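Local coordinates for protein NAD-dependent epimerase/dehydratase (Bacteroides thetaiotaomicron, PDB 3DHN) that probably binds NAD or NADP through a Rossmann-type domain and may act as an oxidoreductase or epimerase, at residues N22-L25 / E30-A33. Sequence-based numbering, arbitrary orientation.
Sequences NEAL and EVTA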
loop_
_atom_site.group_PDB
_atom_site.type_symbol
_atom_site.label_atom_id
_atom_site.label_comp_id
_atom_site.label_asym_id
_atom_site.label_seq_id
_atom_site.Cartn_x
_atom_site.Cartn_y
_atom_site.Cartn_z
ATOM N N ASN A 22 6.700 10.952 -4.279
ATOM C CA ASN A 22 7.293 12.206 -3.816
ATOM C C ASN A 22 7.897 12.097 -2.414
ATOM O O ASN A 22 8.985 12.635 -2.155
ATOM C CB ASN A 22 6.238 13.317 -3.847
ATOM C CG ASN A 22 5.791 13.652 -5.262
ATOM O OD1 ASN A 22 4.597 13.652 -5.574
ATOM N ND2 ASN A 22 6.753 13.938 -6.127
ATOM N N GLU A 23 7.202 11.409 -1.512
ATOM C CA GLU A 23 7.687 11.236 -0.146
ATOM C C GLU A 23 9.005 10.457 -0.098
ATOM O O GLU A 23 9.885 10.768 0.702
ATOM C CB GLU A 23 6.632 10.519 0.695
ATOM C CG GLU A 23 7.041 10.205 2.127
ATOM C CD GLU A 23 7.058 11.418 3.032
ATOM O OE1 GLU A 23 6.319 12.382 2.753
ATOM O OE2 GLU A 23 7.794 11.402 4.044
ATOM N N ALA A 24 9.142 9.447 -0.952
ATOM C CA ALA A 24 10.363 8.642 -0.978
ATOM C C ALA A 24 11.557 9.401 -1.568
ATOM O O ALA A 24 12.681 9.288 -1.069
ATOM C CB ALA A 24 10.124 7.366 -1.764
ATOM N N LEU A 25 11.327 10.161 -2.632
ATOM C CA LEU A 25 12.414 10.917 -3.246
ATOM C C LEU A 25 12.882 12.018 -2.298
ATOM O O LEU A 25 14.083 12.246 -2.146
ATOM C CB LEU A 25 11.961 11.527 -4.575
ATOM C CG LEU A 25 11.629 10.521 -5.681
ATOM C CD1 LEU A 25 10.877 11.224 -6.802
ATOM C CD2 LEU A 25 12.921 9.883 -6.205
ATOM N N GLU A 30 16.489 6.103 -3.841
ATOM C CA GLU A 30 16.651 5.979 -5.287
ATOM C C GLU A 30 15.448 5.139 -5.701
ATOM O O GLU A 30 15.303 3.988 -5.285
ATOM C CB GLU A 30 17.973 5.282 -5.602
ATOM C CG GLU A 30 19.139 5.926 -4.856
ATOM C CD GLU A 30 20.371 6.104 -5.715
ATOM O OE1 GLU A 30 21.152 5.139 -5.851
ATOM O OE2 GLU A 30 20.551 7.216 -6.261
ATOM N N VAL A 31 14.578 5.715 -6.521
ATOM C CA VAL A 31 13.351 5.030 -6.886
ATOM C C VAL A 31 13.117 4.687 -8.344
ATOM O O VAL A 31 13.404 5.485 -9.238
ATOM C CB VAL A 31 12.121 5.866 -6.406
ATOM C CG1 VAL A 31 10.833 5.062 -6.548
ATOM C CG2 VAL A 31 12.321 6.328 -4.974
ATOM N N THR A 32 12.588 3.488 -8.573
ATOM C CA THR A 32 12.221 3.054 -9.909
ATOM C C THR A 32 10.696 2.974 -9.873
ATOM O O THR A 32 10.118 2.057 -9.276
ATOM C CB THR A 32 12.792 1.672 -10.267
ATOM O OG1 THR A 32 14.222 1.740 -10.294
ATOM C CG2 THR A 32 12.295 1.236 -11.637
ATOM N N ALA A 33 10.045 3.956 -10.490
ATOM C CA ALA A 33 8.591 4.004 -10.524
ATOM C C ALA A 33 8.067 3.270 -11.742
ATOM O O ALA A 33 8.523 3.505 -12.857
ATOM C CB ALA A 33 8.116 5.454 -10.540
#
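V31, on strand 30-34, faces A24 and L25 in the last turn of helix 14-25, with the CA atoms of the two segments nearest each other at L25 and E30, 6.8 Å apart. The contact is small, purely apolar and buried, about 110 Å² summed over both sides. One methyl of V31 does nearly all the work: CG2 lies 3.8 Å from CD2 of L25 and 4.0 Å from CB of A24, so it bridges two successive helix residues. V31 CG2 stands beside the backbone N while CG1 is anti to that N (chi1 -170°), which turns CG2 to the helix. A24 points its CB toward the strand. L25 starts off along the flank of the contact and reaches V31 through one branch, CD2, the two side chains crossing at a slant; CD2 also comes within 4.1 Å of V31 CB. The contact packs helix against sheet within the beta-alpha-beta unit formed by strand 6-10, helix 14-25 and strand 30-34, the first crossover of the Rossmann fold. V31 also touches I7 and L9 of strand 6-10, A24 meets I202 of helix 194-206, and L25 rests on I43 in a loop; strand 30-34 itself runs between strands 6-10 and 48-51.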